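Side-chain contacts in methylmalonyl-CoA carboxyltransferase 5S subunit (Propionibacterium freudenreichii subsp. shermanii, PDB 1RQB), which transfers a carboxyl group from the biotin of the 1.3S subunit to pyruvate, forming oxaloacetate in the transcarboxylase complex: residues D57-W62 with H287-H292; K211-K214 with K220-I223; K240-G245 with E270-T275. All blocks are in the same frame, centred on the assembly; numbering follows the deposited sequence.

Contact 1. Residues D57-W62 with H287-H292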
# COMPACT_ATOMS: atom_id res chain seq x y z
N ASP A 57 12.26 -21.62 0.31
CA ASP A 57 13.18 -22.36 -0.56
C ASP A 57 12.45 -23.01 -1.74
O ASP A 57 13.05 -23.22 -2.79
CB ASP A 57 13.90 -23.46 0.25
CG ASP A 57 14.92 -24.22 -0.58
OD1 ASP A 57 16.01 -23.67 -0.87
OD2 ASP A 57 14.63 -25.37 -0.96
N ALA A 58 11.17 -23.33 -1.60
CA ALA A 58 10.45 -24.00 -2.69
C ALA A 58 9.47 -23.07 -3.40
O ALA A 58 8.71 -23.51 -4.26
CB ALA A 58 9.69 -25.21 -2.15
N ALA A 59 9.49 -21.78 -3.08
CA ALA A 59 8.51 -20.85 -3.67
C ALA A 59 8.84 -20.49 -5.12
O ALA A 59 7.94 -20.13 -5.88
CB ALA A 59 8.40 -19.59 -2.82
N GLY A 60 10.11 -20.55 -5.50
CA GLY A 60 10.49 -20.20 -6.87
C GLY A 60 11.16 -18.84 -7.06
O GLY A 60 11.23 -18.32 -8.18
N TYR A 61 11.67 -18.26 -5.99
CA TYR A 61 12.31 -16.94 -6.06
C TYR A 61 13.65 -17.02 -6.80
O TYR A 61 14.33 -18.04 -6.77
CB TYR A 61 12.59 -16.43 -4.65
CG TYR A 61 11.38 -16.16 -3.82
CD1 TYR A 61 11.12 -16.91 -2.66
CD2 TYR A 61 10.51 -15.12 -4.14
CE1 TYR A 61 10.03 -16.61 -1.84
CE2 TYR A 61 9.42 -14.81 -3.32
CZ TYR A 61 9.19 -15.56 -2.17
OH TYR A 61 8.16 -15.22 -1.33
N TRP A 62 14.03 -15.92 -7.45
CA TRP A 62 15.33 -15.86 -8.14
C TRP A 62 16.43 -15.88 -7.08
O TRP A 62 17.45 -16.55 -7.22
CB TRP A 62 15.43 -14.57 -8.98
CG TRP A 62 16.74 -14.51 -9.73
CD1 TRP A 62 17.09 -15.23 -10.84
CD2 TRP A 62 17.91 -13.79 -9.33
NE1 TRP A 62 18.41 -15.01 -11.15
CE2 TRP A 62 18.94 -14.12 -10.25
CE3 TRP A 62 18.19 -12.89 -8.29
CZ2 TRP A 62 20.24 -13.59 -10.15
CZ3 TRP A 62 19.49 -12.36 -8.19
CH2 TRP A 62 20.49 -12.72 -9.12
N HIS A 287 1.35 -18.49 0.20
CA HIS A 287 0.28 -18.40 1.21
C HIS A 287 0.80 -18.89 2.56
O HIS A 287 0.48 -18.31 3.60
CB HIS A 287 -0.91 -19.26 0.76
CG HIS A 287 -2.06 -19.22 1.71
ND1 HIS A 287 -2.91 -18.13 1.81
CD2 HIS A 287 -2.50 -20.12 2.62
CE1 HIS A 287 -3.81 -18.37 2.74
NE2 HIS A 287 -3.59 -19.56 3.25
N LYS A 288 1.60 -19.95 2.55
CA LYS A 288 2.14 -20.50 3.80
C LYS A 288 3.14 -19.52 4.43
O LYS A 288 3.18 -19.35 5.64
CB LYS A 288 2.85 -21.85 3.56
CG LYS A 288 1.95 -22.95 3.03
CD LYS A 288 2.75 -24.24 2.88
CE LYS A 288 1.92 -25.35 2.26
NZ LYS A 288 0.64 -25.59 2.99
N ILE A 289 3.96 -18.90 3.60
CA ILE A 289 4.94 -17.93 4.11
C ILE A 289 4.20 -16.73 4.69
O ILE A 289 4.53 -16.23 5.77
CB ILE A 289 5.88 -17.47 2.96
CG1 ILE A 289 6.63 -18.68 2.41
CG2 ILE A 289 6.87 -16.40 3.47
CD1 ILE A 289 7.23 -18.45 1.02
N ARG A 290 3.19 -16.27 3.97
CA ARG A 290 2.40 -15.11 4.42
C ARG A 290 1.80 -15.37 5.80
O ARG A 290 1.91 -14.55 6.70
CB ARG A 290 1.25 -14.83 3.45
CG ARG A 290 0.46 -13.62 3.87
CD ARG A 290 -0.73 -13.39 2.96
NE ARG A 290 -1.78 -14.38 3.17
CZ ARG A 290 -2.78 -14.22 4.02
NH1 ARG A 290 -2.86 -13.10 4.74
NH2 ARG A 290 -3.71 -15.16 4.15
N ASP A 291 1.13 -16.52 5.94
CA ASP A 291 0.47 -16.88 7.20
C ASP A 291 1.50 -17.03 8.33
O ASP A 291 1.24 -16.68 9.48
CB ASP A 291 -0.32 -18.18 7.02
CG ASP A 291 -1.64 -17.96 6.27
OD1 ASP A 291 -1.94 -16.79 5.95
OD2 ASP A 291 -2.36 -18.95 6.01
N HIS A 292 2.67 -17.53 7.99
CA HIS A 292 3.72 -17.69 9.00
C HIS A 292 4.07 -16.33 9.61
O HIS A 292 4.08 -16.17 10.83
CB HIS A 292 4.98 -18.27 8.37
CG HIS A 292 6.12 -18.38 9.34
ND1 HIS A 292 6.27 -19.46 10.17
CD2 HIS A 292 7.11 -17.51 9.65
CE1 HIS A 292 7.31 -19.26 10.97
NE2 HIS A 292 7.83 -18.08 10.68
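The hydroxyl of Tyr61 has two kinds of neighbour: Glu29 OE1 takes a weak hydrogen bond with it, while the methyl CD1 of Ile289 rests 4.1 Å from Tyr61 OH. That methyl comes in near the plane of the phenol ring, and the ring carbon Tyr61 CE1 stands 4.4 Å from Ile289 CD1. The two side chains come from opposite directions, and the methyl meets the ring at its edge, near the OH. The second leg of the contact is the methyl of Ala59, whose CB is 4.2 Å from the same Ile289 CD1. Within 287-292 it is thus this one methyl that meets both residues; Arg285 and Leu286 of the same helix add contacts to Ala59 and Tyr61 respectively. The torsions explain its reach: CG1 of Ile289 stands anti to the carbonyl carbon (chi1 -61°) and carries CD1 out toward the turn.

Between Ala59 and Tyr61 the chain passes through Gly60 with phi at 104°, where a beta carbon would jam against the carbonyl oxygen of Ala59. This glycine lets the chain leave the helix end and bring the residues on its two sides onto one isoleucine. The footprint is small, 81 Å² in all, yet Ala59 and Ile289 are buried. Ile289 also packs on Asp55 and Ile56 of helix 53-58, and the backbone of Ala59 bonds to that of Asp282, ahead of helix 283-296. Farther along the same helix, Arg290 NH2 and Asp291 OD1 pair at 3.0 Å by charge alone, the oxygen lying above the guanidinium plane.

From helix 53-58 the chain thus passes through the Gly60 turn to strand 63-68, an alpha-to-beta connection of the TIM barrel, with Ile289 of helix 283-296 packed on it.

Contact 2. Residues K211-K214 with K220-I223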
# COMPACT_ATOMS: atom_id res chain seq x y z
N LYS A 211 15.12 1.18 -19.81
CA LYS A 211 15.16 1.09 -21.28
C LYS A 211 16.50 1.62 -21.80
O LYS A 211 17.11 1.03 -22.69
CB LYS A 211 14.00 1.90 -21.86
CG LYS A 211 13.78 1.71 -23.36
CD LYS A 211 13.45 0.24 -23.64
CE LYS A 211 13.12 0.01 -25.11
NZ LYS A 211 11.84 0.68 -25.48
N ALA A 212 16.99 2.73 -21.24
CA ALA A 212 18.24 3.32 -21.73
C ALA A 212 19.43 2.39 -21.44
O ALA A 212 20.35 2.29 -22.25
CB ALA A 212 18.47 4.70 -21.10
N ILE A 213 19.42 1.73 -20.29
CA ILE A 213 20.53 0.82 -19.95
C ILE A 213 20.51 -0.38 -20.90
O ILE A 213 21.54 -0.77 -21.45
CB ILE A 213 20.43 0.34 -18.48
CG1 ILE A 213 20.69 1.53 -17.54
CG2 ILE A 213 21.47 -0.75 -18.20
CD1 ILE A 213 20.55 1.21 -16.03
N LYS A 214 19.32 -0.95 -21.10
CA LYS A 214 19.15 -2.11 -21.99
C LYS A 214 19.53 -1.74 -23.43
O LYS A 214 20.19 -2.53 -24.11
CB LYS A 214 17.69 -2.59 -21.98
CG LYS A 214 17.20 -3.29 -20.69
CD LYS A 214 17.78 -4.68 -20.58
CE LYS A 214 17.27 -5.40 -19.34
NZ LYS A 214 17.50 -6.87 -19.42
N LYS A 220 20.95 -8.46 -22.94
CA LYS A 220 21.56 -9.48 -22.07
C LYS A 220 21.95 -8.86 -20.72
O LYS A 220 22.30 -9.58 -19.78
CB LYS A 220 22.82 -10.07 -22.71
CG LYS A 220 23.98 -9.07 -22.83
CD LYS A 220 25.23 -9.73 -23.40
CE LYS A 220 26.41 -8.76 -23.41
NZ LYS A 220 26.14 -7.54 -24.21
N THR A 221 21.93 -7.53 -20.62
CA THR A 221 22.31 -6.87 -19.37
C THR A 221 21.25 -7.15 -18.31
O THR A 221 20.10 -6.74 -18.45
CB THR A 221 22.42 -5.33 -19.55
OG1 THR A 221 23.31 -5.04 -20.64
CG2 THR A 221 22.96 -4.68 -18.30
N GLN A 222 21.62 -7.87 -17.25
CA GLN A 222 20.66 -8.21 -16.19
C GLN A 222 20.50 -7.04 -15.22
O GLN A 222 21.47 -6.54 -14.65
CB GLN A 222 21.09 -9.45 -15.39
CG GLN A 222 20.15 -9.69 -14.19
CD GLN A 222 20.44 -10.95 -13.39
OE1 GLN A 222 20.01 -11.06 -12.24
NE2 GLN A 222 21.16 -11.90 -13.98
N ILE A 223 19.25 -6.61 -15.04
CA ILE A 223 18.95 -5.51 -14.12
C ILE A 223 17.92 -5.98 -13.10
O ILE A 223 16.90 -6.58 -13.46
CB ILE A 223 18.39 -4.29 -14.86
CG1 ILE A 223 19.39 -3.81 -15.92
CG2 ILE A 223 18.12 -3.18 -13.88
CD1 ILE A 223 18.81 -2.81 -16.91
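The peptide carbonyl of Thr221 is the flat group at work here, and Lys214 comes at it obliquely. Its NZ donates to Thr221 O at 2.8 Å, with a C=O...N angle of 154° and the nitrogen 26° out of the carbonyl plane. The methylene behind the ammonium is close as well, Lys214 CE lying 3.3 Å from Thr221 O. A bend at chi2 (-74°) turns the lysine chain away from its starting direction, and the nearly straight remainder carries NZ across to the loop.

Two further acceptors grip the same ammonium: Gln219 O, and Asp247 OD2 in a salt bridge. The nearby carboxylate of Asp247 would probably favour the charged form of this buried lysine. Asp247 OD2 also accepts from Ile223 N, so the carboxylate ties the lysine to the start of strand 223-225. An alanine in place of Lys214 would probably leave the Thr221 carbonyl without this donor and Asp247 without its buried counter-charge, and uncover one flank of Ile223.

Helix 203-217, the loop and strand 223-225 form the returning half of a beta-alpha-beta unit of the TIM barrel, and the strand leads directly toward His226, a cobalt ligand. The loop is also pinned by its own threonine, whose OG1 hydrogen-bonds to Gly218 O.

Beneath the polar bonds lies an apolar floor. Ile223 CD1 is pushed against the helix, 3.6 Å from Ile213 CG2 and 3.9 Å from Ile213 CB. The Ile223 side chain and the Lys214 chain slide past each other in opposite directions, with Ile223 CD1 3.9 Å from Lys214 CE. Thr221 adds its methyl, CG2, at 4.2 Å from Ile213 CG2, while Ile213 also packs on Ala181 of helix 174-186.

Contact 3. Residues K240-G245 with E270-T275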
# COMPACT_ATOMS: atom_id res chain seq x y z
N LYS A 240 6.07 -0.55 -14.84
CA LYS A 240 6.75 0.16 -15.93
C LYS A 240 8.15 -0.40 -16.15
O LYS A 240 8.63 -0.45 -17.29
CB LYS A 240 6.82 1.68 -15.65
CG LYS A 240 5.48 2.36 -15.83
CD LYS A 240 5.05 2.19 -17.27
CE LYS A 240 3.68 2.76 -17.55
NZ LYS A 240 3.26 2.37 -18.93
N ALA A 241 8.82 -0.81 -15.08
CA ALA A 241 10.17 -1.37 -15.22
C ALA A 241 10.09 -2.70 -15.96
O ALA A 241 10.95 -3.03 -16.77
CB ALA A 241 10.82 -1.56 -13.84
N ILE A 242 9.03 -3.46 -15.70
CA ILE A 242 8.84 -4.75 -16.38
C ILE A 242 8.56 -4.48 -17.86
O ILE A 242 9.06 -5.19 -18.73
CB ILE A 242 7.69 -5.54 -15.71
CG1 ILE A 242 8.17 -6.04 -14.34
CG2 ILE A 242 7.24 -6.71 -16.62
CD1 ILE A 242 7.05 -6.58 -13.45
N GLU A 243 7.78 -3.45 -18.16
CA GLU A 243 7.52 -3.13 -19.57
C GLU A 243 8.82 -2.71 -20.25
O GLU A 243 9.01 -2.95 -21.44
CB GLU A 243 6.46 -2.02 -19.70
CG GLU A 243 5.07 -2.45 -19.19
CD GLU A 243 4.01 -1.34 -19.22
OE1 GLU A 243 4.37 -0.14 -19.11
OE2 GLU A 243 2.80 -1.67 -19.33
N ALA A 244 9.74 -2.11 -19.50
CA ALA A 244 11.01 -1.66 -20.08
C ALA A 244 12.02 -2.81 -20.19
O ALA A 244 13.09 -2.65 -20.77
CB ALA A 244 11.60 -0.52 -19.26
N GLY A 245 11.69 -3.97 -19.61
CA GLY A 245 12.58 -5.11 -19.70
C GLY A 245 13.38 -5.54 -18.47
O GLY A 245 14.32 -6.33 -18.60
N GLU A 270 0.37 -11.43 -8.83
CA GLU A 270 -1.02 -11.46 -9.33
C GLU A 270 -1.33 -10.37 -10.35
O GLU A 270 -2.10 -10.59 -11.28
CB GLU A 270 -2.01 -11.33 -8.16
CG GLU A 270 -1.96 -12.48 -7.18
CD GLU A 270 -2.92 -13.62 -7.53
OE1 GLU A 270 -3.44 -13.67 -8.67
OE2 GLU A 270 -3.14 -14.46 -6.64
N MSE A 271 -0.72 -9.20 -10.21
CA MSE A 271 -1.04 -8.07 -11.10
C MSE A 271 -0.62 -8.34 -12.55
O MSE A 271 -1.08 -7.65 -13.45
CB MSE A 271 -0.34 -6.80 -10.64
CG MSE A 271 1.17 -6.79 -10.87
SE MSE A 271 2.07 -5.13 -10.26
CE MSE A 271 3.75 -5.28 -11.23
N LEU A 272 0.23 -9.33 -12.80
CA LEU A 272 0.72 -9.57 -14.17
C LEU A 272 -0.22 -10.44 -15.01
O LEU A 272 -0.00 -10.58 -16.22
CB LEU A 272 2.10 -10.23 -14.13
CG LEU A 272 3.21 -9.42 -13.46
CD1 LEU A 272 4.52 -10.23 -13.47
CD2 LEU A 272 3.38 -8.10 -14.20
N GLU A 273 -1.26 -11.02 -14.42
CA GLU A 273 -2.13 -11.95 -15.16
C GLU A 273 -2.73 -11.30 -16.41
O GLU A 273 -3.37 -10.25 -16.35
CB GLU A 273 -3.25 -12.48 -14.25
CG GLU A 273 -4.20 -13.45 -14.96
CD GLU A 273 -5.18 -14.13 -14.01
OE1 GLU A 273 -5.54 -13.53 -12.98
OE2 GLU A 273 -5.59 -15.28 -14.31
N GLY A 274 -2.51 -11.97 -17.54
CA GLY A 274 -3.00 -11.50 -18.83
C GLY A 274 -2.20 -10.44 -19.57
O GLY A 274 -2.59 -10.05 -20.67
N THR A 275 -1.09 -9.97 -18.99
CA THR A 275 -0.27 -8.92 -19.62
C THR A 275 0.79 -9.53 -20.54
O THR A 275 1.44 -8.81 -21.30
CB THR A 275 0.53 -8.11 -18.57
OG1 THR A 275 1.45 -9.00 -17.91
CG2 THR A 275 -0.40 -7.47 -17.54
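This is a small, buried, purely apolar contact between two neighbouring helical segments on the outside of the barrel, with Ile242 of helix 234-243 facing Met271, in the last turn of helix 265-271, and Leu272 just after it. Everything converges on the methyl CD1 of Ile242. It meets Leu272 CD2 at 4.0 Å and the terminal methyl CE of Met271, a selenomethionine in this model, at 4.2 Å; in both pairs the side chains reach toward each other tip to tip. Met271 gets there with CG set between the backbone N and the carbonyl carbon (chi1 72°), beyond which its chain runs out extended. The backbones stay well apart, the nearest CA atoms, of Ile242 and Leu272, being 9.7 Å from each other, so the side chains bridge the gap alone.

After Ile242, Gly245 forms a Schellman motif, its N bonding to Ile242 O at 3.0 Å. On the other side a type II beta turn runs from Leu272 to Thr275, with Gly274 at its positive-phi corner. Leu272 O is gripped twice from Thr275, by the backbone N at 3.0 Å and by OG1 at 2.7 Å. That double hold fastens the turn just behind the leucine that makes the contact.

Within the same segment as Ile242, Lys240 NZ and Glu243 OE1 form a salt bridge of 2.8 Å, the lysine meeting the syn lone pair of OE1. The other oxygen, OE2, pairs with Lys240 of the second subunit, and the exchange is reciprocal across the dimer.

Ile242 projects from helix 234-243 toward Met271 and Leu272; Met239 of the same helix touches both, while strand 15-19 lies against Lys240 and Glu243 and Val236 of the second subunit packs on Met271.

In the fold
All three contacts belong to the outer shell of one TIM barrel, and each involves a different set of helices around its parallel strands. Contact 1 joins the turn after helix 53-58, early in the chain, to helix 283-296, late in it, so its span contains contacts 2 and 3, which follow one another. Contacts 2 and 3 are the closest pair, with centres 16 Å apart, and touch where Lys214 CE lies 3.2 Å from Gly245 O. Contacts 1 and 2 have centres 28 Å apart yet meet through Trp62 and Gln222; contacts 1 and 3, at 21 Å, do not touch. Contact 2 leads into strand 223-225, just before the cobalt ligands His226 and His228, whereas contact 3 lies at the dimer interface.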